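Local atomic coordinates of putative rubredoxin reductase (Rhodopseudomonas palustris, PDB entry 3FG2), a protein that probably uses FAD to pass electrons from NADH to a ferredoxin that serves the cytochrome P450 CYP199A2. Residues 82-87 against 264-269. Sequence-based numbering, arbitrary orientation.
Sequences IDREGR and LTSDPH
The end of Arg-84 meets Asp-267 from the facing side and forms a salt bridge at the surface of the FAD-binding, Rossmann-type domain. This bridge joins the turn of the 79-83/88-91 β-hairpin to the loop that leads into strand 270-272, an edge strand of the parallel sheet that includes 4-7 and 101-104. NE of Arg-84 donates to OD1 of Asp-267 at 3.3 Å with an N-H...O angle of 160°. The oxygen lies in the guanidinium plane, yet the donor stands above the carboxylate plane, the two planes being 43° apart. A bend at chi3 (60°) brings NE of the long arginine chain round to OD1, while its NH1 is bonded to Ala-249 O. Shortened to an alanine, Arg-84 would probably leave the Asp-267 carboxylate without its charged mate and Ala-249 O without this donor. Thr-265 OG1 accepts from Asp-267 N in an ST turn, fixing the backbone that bears the carboxylate. Beside this bridge, Arg-87 lays its guanidinium over one face of the His-269 imidazole at a moderate tilt; NE and ND1 are 3.5 Å apart but poorly angled for a hydrogen bond. Glycine suits the hairpin turn, where a CB on Gly-86 would run into Asp-83 OD2; in an Asx motif, Gly-86 N donates to Asp-83 OD1 at 2.9 Å.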
ATOM      1  N   ILE A  82      -8.567   8.068  22.836  1.00 33.71           N
ATOM      2  CA  ILE A  82      -8.640   6.757  23.466  1.00 36.60           C
ATOM      3  C   ILE A  82      -8.418   6.833  24.979  1.00 38.68           C
ATOM      4  O   ILE A  82      -7.370   7.299  25.440  1.00 39.33           O
ATOM      5  CB  ILE A  82      -7.589   5.797  22.889  1.00 34.82           C
ATOM      6  CG1 ILE A  82      -7.813   5.615  21.389  1.00 32.91           C
ATOM      7  CG2 ILE A  82      -7.670   4.456  23.610  1.00 34.97           C
ATOM      8  CD1 ILE A  82      -6.741   4.798  20.726  1.00 30.31           C
ATOM      9  N   ASP A  83      -9.407   6.375  25.745  1.00 40.08           N
ATOM     10  CA  ASP A  83      -9.306   6.375  27.202  1.00 40.95           C
ATOM     11  C   ASP A  83      -8.896   4.972  27.617  1.00 41.09           C
ATOM     12  O   ASP A  83      -9.742   4.130  27.909  1.00 41.12           O
ATOM     13  CB  ASP A  83     -10.653   6.719  27.844  1.00 41.43           C
ATOM     14  CG  ASP A  83     -10.558   6.878  29.358  1.00 41.35           C
ATOM     15  OD1 ASP A  83      -9.554   6.424  29.954  1.00 40.22           O
ATOM     16  OD2 ASP A  83     -11.496   7.450  29.954  1.00 42.14           O
ATOM     17  N   ARG A  84      -7.594   4.720  27.626  1.00 41.77           N
ATOM     18  CA  ARG A  84      -7.085   3.407  27.979  1.00 43.30           C
ATOM     19  C   ARG A  84      -7.524   2.964  29.365  1.00 46.37           C
ATOM     20  O   ARG A  84      -7.961   1.827  29.542  1.00 47.49           O
ATOM     21  CB  ARG A  84      -5.560   3.395  27.891  1.00 40.11           C
ATOM     22  CG  ARG A  84      -5.020   3.572  26.486  1.00 36.40           C
ATOM     23  CD  ARG A  84      -3.522   3.828  26.519  1.00 34.10           C
ATOM     24  NE  ARG A  84      -2.786   2.734  27.140  1.00 30.47           N
ATOM     25  CZ  ARG A  84      -1.518   2.816  27.525  1.00 30.27           C
ATOM     26  NH1 ARG A  84      -0.847   3.946  27.353  1.00 30.52           N
ATOM     27  NH2 ARG A  84      -0.920   1.766  28.071  1.00 27.78           N
ATOM     28  N   GLU A  85      -7.413   3.857  30.345  1.00 48.84           N
ATOM     29  CA  GLU A  85      -7.796   3.519  31.712  1.00 50.62           C
ATOM     30  C   GLU A  85      -9.267   3.121  31.801  1.00 49.97           C
ATOM     31  O   GLU A  85      -9.609   2.121  32.429  1.00 49.61           O
ATOM     32  CB  GLU A  85      -7.511   4.693  32.654  1.00 53.88           C
ATOM     33  CG  GLU A  85      -7.848   4.405  34.117  1.00 59.91           C
ATOM     34  CD  GLU A  85      -7.571   5.588  35.042  1.00 63.95           C
ATOM     35  OE1 GLU A  85      -8.049   6.708  34.746  1.00 65.69           O
ATOM     36  OE2 GLU A  85      -6.881   5.397  36.071  1.00 65.20           O
ATOM     37  N   GLY A  86     -10.136   3.899  31.167  1.00 49.87           N
ATOM     38  CA  GLY A  86     -11.555   3.595  31.200  1.00 49.60           C
ATOM     39  C   GLY A  86     -11.970   2.675  30.070  1.00 49.63           C
ATOM     40  O   GLY A  86     -13.155   2.380  29.903  1.00 48.52           O
ATOM     41  N   ARG A  87     -10.982   2.221  29.302  1.00 50.28           N
ATOM     42  CA  ARG A  87     -11.204   1.334  28.165  1.00 50.07           C
ATOM     43  C   ARG A  87     -12.387   1.797  27.330  1.00 49.86           C
ATOM     44  O   ARG A  87     -13.255   1.008  26.958  1.00 49.85           O
ATOM     45  CB  ARG A  87     -11.410  -0.101  28.651  1.00 51.82           C
ATOM     46  CG  ARG A  87     -10.156  -0.688  29.290  1.00 54.82           C
ATOM     47  CD  ARG A  87     -10.420  -2.018  29.978  1.00 57.78           C
ATOM     48  NE  ARG A  87     -10.904  -3.038  29.052  1.00 60.21           N
ATOM     49  CZ  ARG A  87     -11.099  -4.309  29.388  1.00 60.41           C
ATOM     50  NH1 ARG A  87     -10.853  -4.713  30.627  1.00 60.55           N
ATOM     51  NH2 ARG A  87     -11.537  -5.176  28.486  1.00 60.58           N
ATOM     52  N   LEU A 264       0.438  -6.714  19.392  1.00 28.10           N
ATOM     53  CA  LEU A 264      -0.131  -6.088  20.579  1.00 27.34           C
ATOM     54  C   LEU A 264       0.711  -4.892  20.990  1.00 27.12           C
ATOM     55  O   LEU A 264       1.943  -4.954  20.956  1.00 23.65           O
ATOM     56  CB  LEU A 264      -0.171  -7.083  21.744  1.00 29.12           C
ATOM     57  CG  LEU A 264      -1.313  -8.097  21.778  1.00 30.15           C
ATOM     58  CD1 LEU A 264      -0.996  -9.211  22.772  1.00 31.21           C
ATOM     59  CD2 LEU A 264      -2.606  -7.381  22.154  1.00 31.32           C
ATOM     60  N   THR A 265       0.044  -3.804  21.370  1.00 27.42           N
ATOM     61  CA  THR A 265       0.751  -2.611  21.824  1.00 28.47           C
ATOM     62  C   THR A 265       1.189  -2.881  23.258  1.00 30.92           C
ATOM     63  O   THR A 265       1.022  -3.991  23.764  1.00 31.48           O
ATOM     64  CB  THR A 265      -0.156  -1.377  21.847  1.00 27.74           C
ATOM     65  OG1 THR A 265      -1.197  -1.577  22.814  1.00 24.41           O
ATOM     66  CG2 THR A 265      -0.766  -1.130  20.461  1.00 25.50           C
ATOM     67  N   SER A 266       1.750  -1.873  23.914  1.00 33.33           N
ATOM     68  CA  SER A 266       2.185  -2.037  25.295  1.00 35.77           C
ATOM     69  C   SER A 266       0.954  -2.186  26.190  1.00 36.83           C
ATOM     70  O   SER A 266       1.058  -2.575  27.351  1.00 36.96           O
ATOM     71  CB  SER A 266       3.008  -0.828  25.729  1.00 35.97           C
ATOM     72  OG  SER A 266       2.273   0.363  25.525  1.00 37.55           O
ATOM     73  N   ASP A 267      -0.214  -1.874  25.641  1.00 37.88           N
ATOM     74  CA  ASP A 267      -1.450  -1.996  26.395  1.00 38.29           C
ATOM     75  C   ASP A 267      -2.281  -3.169  25.913  1.00 40.00           C
ATOM     76  O   ASP A 267      -2.902  -3.105  24.843  1.00 38.86           O
ATOM     77  CB  ASP A 267      -2.314  -0.733  26.278  1.00 38.39           C
ATOM     78  CG  ASP A 267      -3.646  -0.858  27.042  1.00 39.19           C
ATOM     79  OD1 ASP A 267      -4.548  -0.018  26.843  1.00 35.49           O
ATOM     80  OD2 ASP A 267      -3.790  -1.798  27.856  1.00 40.87           O
ATOM     81  N   PRO A 268      -2.295  -4.270  26.680  1.00 40.70           N
ATOM     82  CA  PRO A 268      -3.120  -5.378  26.200  1.00 41.30           C
ATOM     83  C   PRO A 268      -4.500  -4.732  26.099  1.00 41.38           C
ATOM     84  O   PRO A 268      -4.743  -3.723  26.754  1.00 42.71           O
ATOM     85  CB  PRO A 268      -3.003  -6.404  27.325  1.00 41.59           C
ATOM     86  CG  PRO A 268      -2.763  -5.553  28.540  1.00 41.54           C
ATOM     87  CD  PRO A 268      -1.779  -4.534  28.032  1.00 40.51           C
ATOM     88  N   HIS A 269      -5.384  -5.288  25.280  1.00 41.25           N
ATOM     89  CA  HIS A 269      -6.723  -4.729  25.051  1.00 40.91           C
ATOM     90  C   HIS A 269      -6.618  -3.839  23.818  1.00 38.61           C
ATOM     91  O   HIS A 269      -7.630  -3.360  23.313  1.00 38.50           O
ATOM     92  CB  HIS A 269      -7.231  -3.851  26.205  1.00 44.41           C
ATOM     93  CG  HIS A 269      -7.264  -4.530  27.538  1.00 49.92           C
ATOM     94  ND1 HIS A 269      -7.548  -3.852  28.705  1.00 51.06           N
ATOM     95  CD2 HIS A 269      -7.024  -5.814  27.899  1.00 51.86           C
ATOM     96  CE1 HIS A 269      -7.479  -4.688  29.726  1.00 52.75           C
ATOM     97  NE2 HIS A 269      -7.162  -5.884  29.264  1.00 53.35           N
TER
HETATM   98  O   HOH W   1      -7.077   0.205  27.051  1.00 34.02           O
HETATM   99  O   HOH W   2      -2.019  -0.513  30.129  1.00 34.48           O